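Local coordinates for protein putative Glycosidase (Bacteroides thetaiotaomicron, PDB 3R67) that is of unknown function but, as a putative glycosidase, probably adopts the five-bladed beta-propeller fold of its superfamily, at residues 121-126 against 177-182; 183-186 against 191-194; 327-330 against 335-338. One frame throughout, in Å; residues are numbered along the deposited sequence.

With centres 13 to 14 Å apart, the three contacts lie within sheets that are probably propeller blades. Contact 1 joins strand 118-126 of one sheet to strand 180-187 of the next, about 5 Å from the centre of the chain. It shares strand 180-187 with contact 2 and touches it: V126 O and I193 N, 2.8 Å apart, probably form a hydrogen bond. Contacts 2 and 3 each lie within a beta hairpin, and the hairpins meet through side chains, L186 CD1 lying 3.9 Å from W335 CZ2. Contacts 1 and 3 do not touch, their nearest atoms about 6 Å apart. 1,2-Ethanediol is bound at K178 of contact 1 and at L328 O of contact 3.

Contact 1 (121-126 against 177-182); sequences DPRVAV and SKSASI. With EDO (1,2-ethanediol), chain I.
R123 and A180 mark the closest approach of the two backbones, with their CA atoms 6.9 Å apart; no direct hydrogen bond crosses, so side chains and water fill the interval. A bend at chi2 (88°) turns the R123 chain back toward D121. Its methylene part runs past the A180 carbonyl, CG lying 3.4 Å from A180 O, and one face of the guanidinium then covers S179, with NH2 3.5 Å from S179 CB. Arginine suits this buried place because its flat end can pack by a face while its N-H groups bond around the rim: NE to G249 O, NH2 to C248 O, and NH1 only weakly to D121 O. Small residues, S179 and A180, let it lie so close. One water ties the three polar side chains together, accepting from R123 NH1 and donating to D121 OD2 (2.8 Å) and S179 OG (2.7 Å). Another joins D121 O to S179 N. Just before S179, the K178 chain carries NZ to O1 of a 1,2-ethanediol, 2.8 Å away, which also bonds E120. D121 OD1 is engaged by R68 and N53, and S179 OG also bonds E247. Strand 132-139 is the antiparallel neighbour of 121-126 in its four-stranded sheet, strand 199-204 packs against A180 and I182, and strand 323-331 meets R123 through F324.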
loop_
_atom_site.group_PDB
_atom_site.type_symbol
_atom_site.label_atom_id
_atom_site.label_comp_id
_atom_site.label_asym_id
_atom_site.label_seq_id
_atom_site.Cartn_x
_atom_site.Cartn_y
_atom_site.Cartn_z
ATOM N N ASP A 121 -6.659 0.230 1.670
ATOM C CA ASP A 121 -5.236 0.129 1.442
ATOM C C ASP A 121 -4.821 0.680 0.071
ATOM O O ASP A 121 -4.457 -0.087 -0.826
ATOM C CB ASP A 121 -4.850 -1.346 1.559
ATOM C CG ASP A 121 -5.139 -2.025 2.912
ATOM O OD1 ASP A 121 -5.518 -1.310 3.882
ATOM O OD2 ASP A 121 -4.987 -3.274 2.999
ATOM N N PRO A 122 -4.797 2.018 -0.109
ATOM C CA PRO A 122 -4.374 2.548 -1.415
ATOM C C PRO A 122 -2.851 2.640 -1.579
ATOM O O PRO A 122 -2.124 2.756 -0.604
ATOM C CB PRO A 122 -4.973 3.955 -1.414
ATOM C CG PRO A 122 -4.925 4.366 0.056
ATOM C CD PRO A 122 -5.148 3.106 0.839
ATOM N N ARG A 123 -2.391 2.612 -2.831
ATOM C CA ARG A 123 -1.028 2.898 -3.274
ATOM C C ARG A 123 -1.142 3.882 -4.384
ATOM O O ARG A 123 -1.931 3.647 -5.304
ATOM C CB ARG A 123 -0.197 1.676 -3.694
ATOM C CG ARG A 123 0.380 0.813 -2.604
ATOM C CD ARG A 123 -0.586 -0.246 -2.198
ATOM N NE ARG A 123 0.029 -1.252 -1.333
ATOM C CZ ARG A 123 -0.676 -2.002 -0.507
ATOM N NH1 ARG A 123 -1.981 -1.828 -0.401
ATOM N NH2 ARG A 123 -0.077 -2.895 0.261
ATOM N N VAL A 124 -0.405 4.990 -4.311
ATOM C CA VAL A 124 -0.497 6.005 -5.349
ATOM C C VAL A 124 0.903 6.236 -5.969
ATOM O O VAL A 124 1.928 6.227 -5.290
ATOM C CB VAL A 124 -1.129 7.340 -4.805
ATOM C CG1 VAL A 124 -1.078 8.461 -5.849
ATOM C CG2 VAL A 124 -2.575 7.122 -4.360
ATOM N N ALA A 125 0.914 6.401 -7.275
ATOM C CA ALA A 125 2.079 6.785 -8.072
ATOM C C ALA A 125 1.611 7.769 -9.120
ATOM O O ALA A 125 0.409 7.832 -9.393
ATOM C CB ALA A 125 2.752 5.570 -8.685
ATOM N N VAL A 126 2.515 8.556 -9.677
ATOM C CA VAL A 126 2.095 9.545 -10.661
ATOM C C VAL A 126 2.872 9.323 -11.979
ATOM O O VAL A 126 4.047 8.929 -11.976
ATOM C CB VAL A 126 2.279 11.002 -10.105
ATOM C CG1 VAL A 126 3.757 11.377 -9.901
ATOM C CG2 VAL A 126 1.567 12.028 -10.982
ATOM N N SER A 177 -8.294 -10.113 -5.022
ATOM C CA SER A 177 -7.067 -9.357 -5.274
ATOM C C SER A 177 -6.983 -8.090 -4.436
ATOM O O SER A 177 -8.002 -7.557 -3.975
ATOM C CB SER A 177 -6.957 -8.990 -6.747
ATOM O OG SER A 177 -8.061 -8.220 -7.173
ATOM N N LYS A 178 -5.737 -7.627 -4.223
ATOM C CA LYS A 178 -5.361 -6.463 -3.418
ATOM C C LYS A 178 -3.846 -6.249 -3.430
ATOM O O LYS A 178 -3.123 -7.117 -3.907
ATOM C CB LYS A 178 -5.851 -6.635 -1.960
ATOM C CG LYS A 178 -5.370 -7.902 -1.246
ATOM C CD LYS A 178 -5.533 -7.841 0.282
ATOM C CE LYS A 178 -6.948 -7.709 0.780
ATOM N NZ LYS A 178 -6.966 -7.585 2.257
ATOM N N SER A 179 -3.384 -5.114 -2.859
ATOM C CA SER A 179 -2.004 -4.709 -2.582
ATOM C C SER A 179 -1.110 -4.702 -3.843
ATOM O O SER A 179 -0.367 -5.641 -4.087
ATOM C CB SER A 179 -1.403 -5.641 -1.540
ATOM O OG SER A 179 -2.284 -5.732 -0.433
ATOM N N ALA A 180 -1.135 -3.593 -4.597
ATOM C CA ALA A 180 -0.361 -3.477 -5.831
ATOM C C ALA A 180 0.706 -2.397 -5.744
ATOM O O ALA A 180 0.456 -1.268 -5.296
ATOM C CB ALA A 180 -1.280 -3.179 -6.990
ATOM N N SER A 181 1.895 -2.760 -6.220
ATOM C CA SER A 181 3.084 -1.934 -6.272
ATOM C C SER A 181 3.510 -1.672 -7.718
ATOM O O SER A 181 4.164 -2.522 -8.316
ATOM C CB SER A 181 4.219 -2.601 -5.505
ATOM O OG SER A 181 3.845 -2.750 -4.148
ATOM N N ILE A 182 3.133 -0.499 -8.276
ATOM C CA ILE A 182 3.523 -0.093 -9.641
ATOM C C ILE A 182 5.028 0.190 -9.656
ATOM O O ILE A 182 5.525 0.733 -8.684
ATOM C CB ILE A 182 2.694 1.141 -10.149
ATOM C CG1 ILE A 182 1.264 0.704 -10.500
ATOM C CG2 ILE A 182 3.338 1.794 -11.402
ATOM C CD1 ILE A 182 0.333 1.856 -11.109
HETATM C C1 EDO I . -10.805 -7.009 3.085
HETATM O O1 EDO I . -9.495 -6.587 2.712
HETATM C C2 EDO I . -10.783 -8.476 3.496
HETATM O O2 EDO I . -10.384 -9.233 2.348
HETATM O O HOH W 1 -4.853 -2.629 -2.136
HETATM O O HOH W 2 -2.881 -3.672 1.270
HETATM O O HOH W 3 -7.183 -4.316 1.478
HETATM O O HOH W 4 -4.500 -6.695 3.349
#

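Contact 2 (183-186 against 191-194); sequences VTKL and QVIA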
loop_
_atom_site.group_PDB
_atom_site.type_symbol
_atom_site.label_atom_id
_atom_site.label_comp_id
_atom_site.label_asym_id
_atom_site.label_seq_id
_atom_site.Cartn_x
_atom_site.Cartn_y
_atom_site.Cartn_z
ATOM N N VAL A 183 5.729 -0.126 -10.774
ATOM C CA VAL A 183 7.159 0.156 -10.928
ATOM C C VAL A 183 7.322 1.657 -11.288
ATOM O O VAL A 183 6.733 2.158 -12.247
ATOM C CB VAL A 183 7.878 -0.769 -11.942
ATOM C CG1 VAL A 183 9.342 -0.378 -12.091
ATOM C CG2 VAL A 183 7.772 -2.230 -11.515
ATOM N N THR A 184 8.110 2.350 -10.486
ATOM C CA THR A 184 8.422 3.769 -10.628
ATOM C C THR A 184 9.926 3.968 -10.749
ATOM O O THR A 184 10.707 3.075 -10.423
ATOM C CB THR A 184 7.873 4.609 -9.425
ATOM O OG1 THR A 184 8.574 4.274 -8.223
ATOM C CG2 THR A 184 6.381 4.504 -9.243
ATOM N N LYS A 185 10.333 5.166 -11.166
ATOM C CA LYS A 185 11.746 5.523 -11.269
ATOM C C LYS A 185 11.900 7.002 -11.000
ATOM O O LYS A 185 10.926 7.746 -11.130
ATOM C CB LYS A 185 12.350 5.146 -12.654
ATOM C CG LYS A 185 11.804 5.947 -13.840
ATOM C CD LYS A 185 12.445 5.519 -15.134
ATOM C CE LYS A 185 11.908 6.309 -16.295
ATOM N NZ LYS A 185 12.525 5.886 -17.581
ATOM N N LEU A 186 13.123 7.433 -10.666
ATOM C CA LEU A 186 13.409 8.853 -10.518
ATOM C C LEU A 186 13.844 9.432 -11.854
ATOM O O LEU A 186 14.722 8.886 -12.523
ATOM C CB LEU A 186 14.476 9.164 -9.446
ATOM C CG LEU A 186 14.171 8.867 -7.985
ATOM C CD1 LEU A 186 15.340 9.313 -7.108
ATOM C CD2 LEU A 186 12.903 9.594 -7.520
ATOM N N GLN A 191 9.786 11.195 -8.774
ATOM C CA GLN A 191 9.389 9.796 -8.846
ATOM C C GLN A 191 8.170 9.680 -9.736
ATOM O O GLN A 191 7.110 10.242 -9.432
ATOM C CB GLN A 191 9.129 9.235 -7.443
ATOM C CG GLN A 191 8.883 7.732 -7.407
ATOM C CD GLN A 191 8.745 7.227 -6.003
ATOM O OE1 GLN A 191 8.591 7.997 -5.039
ATOM N NE2 GLN A 191 8.754 5.908 -5.866
ATOM N N VAL A 192 8.337 8.973 -10.867
ATOM C CA VAL A 192 7.283 8.823 -11.861
ATOM C C VAL A 192 7.095 7.346 -12.231
ATOM O O VAL A 192 8.016 6.546 -12.078
ATOM C CB VAL A 192 7.589 9.674 -13.135
ATOM C CG1 VAL A 192 7.559 11.181 -12.825
ATOM C CG2 VAL A 192 8.908 9.265 -13.804
ATOM N N ILE A 193 5.915 7.007 -12.771
ATOM C CA ILE A 193 5.604 5.663 -13.259
ATOM C C ILE A 193 6.531 5.364 -14.455
ATOM O O ILE A 193 6.616 6.164 -15.388
ATOM C CB ILE A 193 4.092 5.534 -13.604
ATOM C CG1 ILE A 193 3.251 5.625 -12.291
ATOM C CG2 ILE A 193 3.810 4.224 -14.376
ATOM C CD1 ILE A 193 1.667 5.657 -12.454
ATOM N N ALA A 194 7.265 4.232 -14.374
ATOM C CA ALA A 194 8.236 3.805 -15.390
ATOM C C ALA A 194 7.608 2.897 -16.462
ATOM O O ALA A 194 6.771 2.044 -16.162
ATOM C CB ALA A 194 9.390 3.067 -14.726
HETATM O O HOH W 5 5.285 0.701 -14.563
#
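K185 N donates to V192 O over 2.8 Å, and K185 O receives V192 N in return at 2.9 Å. This pair of bonds marks K185 and V192 as a hydrogen-bonded antiparallel pair. The same two carbonyls have softer neighbours as well: T184 CB stands 3.3 Å from V192 O, and the CA-H of Q191 points at K185 O. Two residues along, A194 N reaches V183 O at 3.0 Å.

The two segments belong to the arms of a beta hairpin made by strands 180-187 and 190-196, and over this short length they run at 141° to each other, well away from strictly antiparallel. At the non-hydrogen-bonded pair T184 and I193 the side chains diverge. T184 holds OG1 between its own backbone N and carbonyl carbon (chi1 67°), and this hydroxyl bonds A252 O of the parallel strand 245-255; threonine thus combines a beta-branched shape suited to a strand with a polar link to the next one.

K185 and V192 share a face of the sheet. The methylenes of K185 do the packing, CG lying 3.9 Å from A194 CB, whose small methyl fits beside the chain before it extends onward. Next door, V183 CG1 is a looser 4.3 Å from A194 CB, and both residues also pack on M254. L186 and Q191 occupy the other face, the branched end of L186 curling back so that CD2 lies 3.8 Å from Q191 CB. Both of these side chains also touch W335 of strand 334-341.

Contact 3 (327-330 against 335-338); sequences GLVF and WYLY. With EDO (1,2-ethanediol), chain K.
G327 to F330 and W335 to Y338 run antiparallel, their axes 4.6 Å apart and their directions 165° from each other, with paired backbone bonds between G327 and Y338 and between V329 and Y336. Among these, Y338 N to G327 O and Y336 N to V329 O are both 2.8 Å. The non-hydrogen-bonded pairs, L328 with L337 and F330 with W335, send their side chains to one face. Here the indole of W335, its CG anti to the carbonyl carbon (chi1 -70°), folds across the neighbouring strand and offers a face to F330. F330 CB sits 3.5 Å from the centroid of the six-membered ring, only 7° off its normal, a clear CH-pi contact; the phenyl ring itself is oblique to the indole. Tryptophan is broad enough to reach L328 too, whose CG is 3.7 Å from W335 CE3. The leucines continue this apolar face, L328 CD1 lying 4.0 Å from L337 CD1. On the opposite face V329 spans two tyrosines: its CG2 is 3.8 Å from Y336 CB and approaches the Y338 ring in plane, at its CE2 edge. G327, with no side chain, lets the Y338 CB lie close to its strand. L328 O turns outward from the pair and accepts from a 1,2-ethanediol that also bonds T57. The hairpin of strands 323-331 and 334-341 is extended by strand 345-351, which packs on both tyrosines, while strands 50-59 and 62-70 lie against V329 and Y338, and the Y338 hydroxyl bonds G92 O.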
loop_
_atom_site.group_PDB
_atom_site.type_symbol
_atom_site.label_atom_id
_atom_site.label_comp_id
_atom_site.label_asym_id
_atom_site.label_seq_id
_atom_site.Cartn_x
_atom_site.Cartn_y
_atom_site.Cartn_z
ATOM N N GLY A 327 3.331 3.561 1.652
ATOM C CA GLY A 327 3.640 4.831 1.004
ATOM C C GLY A 327 5.135 5.092 1.018
ATOM O O GLY A 327 5.794 4.811 2.013
ATOM N N LEU A 328 5.692 5.611 -0.076
ATOM C CA LEU A 328 7.135 5.922 -0.205
ATOM C C LEU A 328 7.328 7.138 -1.106
ATOM O O LEU A 328 6.869 7.129 -2.256
ATOM C CB LEU A 328 7.914 4.707 -0.761
ATOM C CG LEU A 328 9.472 4.806 -0.835
ATOM C CD1 LEU A 328 10.095 5.109 0.518
ATOM C CD2 LEU A 328 10.094 3.537 -1.423
ATOM N N VAL A 329 7.968 8.200 -0.578
ATOM C CA VAL A 329 8.179 9.418 -1.364
ATOM C C VAL A 329 9.622 9.886 -1.203
ATOM O O VAL A 329 10.246 9.657 -0.172
ATOM C CB VAL A 329 7.176 10.581 -1.024
ATOM C CG1 VAL A 329 5.727 10.158 -1.263
ATOM C CG2 VAL A 329 7.346 11.122 0.399
ATOM N N PHE A 330 10.136 10.566 -2.241
ATOM C CA PHE A 330 11.453 11.184 -2.234
ATOM C C PHE A 330 11.228 12.676 -2.146
ATOM O O PHE A 330 10.632 13.272 -3.041
ATOM C CB PHE A 330 12.279 10.756 -3.460
ATOM C CG PHE A 330 13.690 11.282 -3.465
ATOM C CD1 PHE A 330 14.601 10.887 -2.491
ATOM C CD2 PHE A 330 14.127 12.129 -4.476
ATOM C CE1 PHE A 330 15.929 11.344 -2.528
ATOM C CE2 PHE A 330 15.451 12.565 -4.525
ATOM C CZ PHE A 330 16.341 12.188 -3.544
ATOM N N TRP A 335 14.166 9.770 1.685
ATOM C CA TRP A 335 13.041 8.877 1.432
ATOM C C TRP A 335 12.196 8.751 2.678
ATOM O O TRP A 335 12.723 8.472 3.762
ATOM C CB TRP A 335 13.510 7.501 0.954
ATOM C CG TRP A 335 14.080 7.528 -0.431
ATOM C CD1 TRP A 335 15.391 7.664 -0.783
ATOM C CD2 TRP A 335 13.341 7.415 -1.659
ATOM N NE1 TRP A 335 15.516 7.636 -2.154
ATOM C CE2 TRP A 335 14.273 7.485 -2.718
ATOM C CE3 TRP A 335 11.968 7.257 -1.968
ATOM C CZ2 TRP A 335 13.883 7.401 -4.068
ATOM C CZ3 TRP A 335 11.583 7.173 -3.307
ATOM C CH2 TRP A 335 12.535 7.223 -4.336
ATOM N N TYR A 336 10.879 8.992 2.525
ATOM C CA TYR A 336 9.889 8.939 3.603
ATOM C C TYR A 336 8.975 7.757 3.371
ATOM O O TYR A 336 8.331 7.672 2.331
ATOM C CB TYR A 336 9.097 10.267 3.684
ATOM C CG TYR A 336 9.970 11.436 4.075
ATOM C CD1 TYR A 336 10.786 12.067 3.140
ATOM C CD2 TYR A 336 9.996 11.903 5.383
ATOM C CE1 TYR A 336 11.607 13.127 3.498
ATOM C CE2 TYR A 336 10.797 12.981 5.746
ATOM C CZ TYR A 336 11.612 13.584 4.800
ATOM O OH TYR A 336 12.433 14.628 5.148
ATOM N N LEU A 337 8.968 6.826 4.325
ATOM C CA LEU A 337 8.191 5.582 4.280
ATOM C C LEU A 337 7.008 5.701 5.235
ATOM O O LEU A 337 7.209 5.885 6.441
ATOM C CB LEU A 337 9.117 4.390 4.643
ATOM C CG LEU A 337 8.539 2.967 4.513
ATOM C CD1 LEU A 337 8.213 2.630 3.061
ATOM C CD2 LEU A 337 9.523 1.945 5.022
ATOM N N TYR A 338 5.783 5.623 4.691
ATOM C CA TYR A 338 4.552 5.764 5.470
ATOM C C TYR A 338 3.920 4.402 5.661
ATOM O O TYR A 338 3.896 3.586 4.735
ATOM C CB TYR A 338 3.584 6.754 4.799
ATOM C CG TYR A 338 4.217 8.122 4.703
ATOM C CD1 TYR A 338 4.146 9.020 5.760
ATOM C CD2 TYR A 338 4.992 8.474 3.604
ATOM C CE1 TYR A 338 4.761 10.268 5.690
ATOM C CE2 TYR A 338 5.594 9.724 3.510
ATOM C CZ TYR A 338 5.503 10.606 4.567
ATOM O OH TYR A 338 6.157 11.811 4.495
HETATM C C1 EDO K . 4.706 7.986 -4.918
HETATM O O1 EDO K . 4.551 8.914 -5.992
HETATM C C2 EDO K . 5.334 6.687 -5.413
HETATM O O2 EDO K . 5.776 5.913 -4.284
#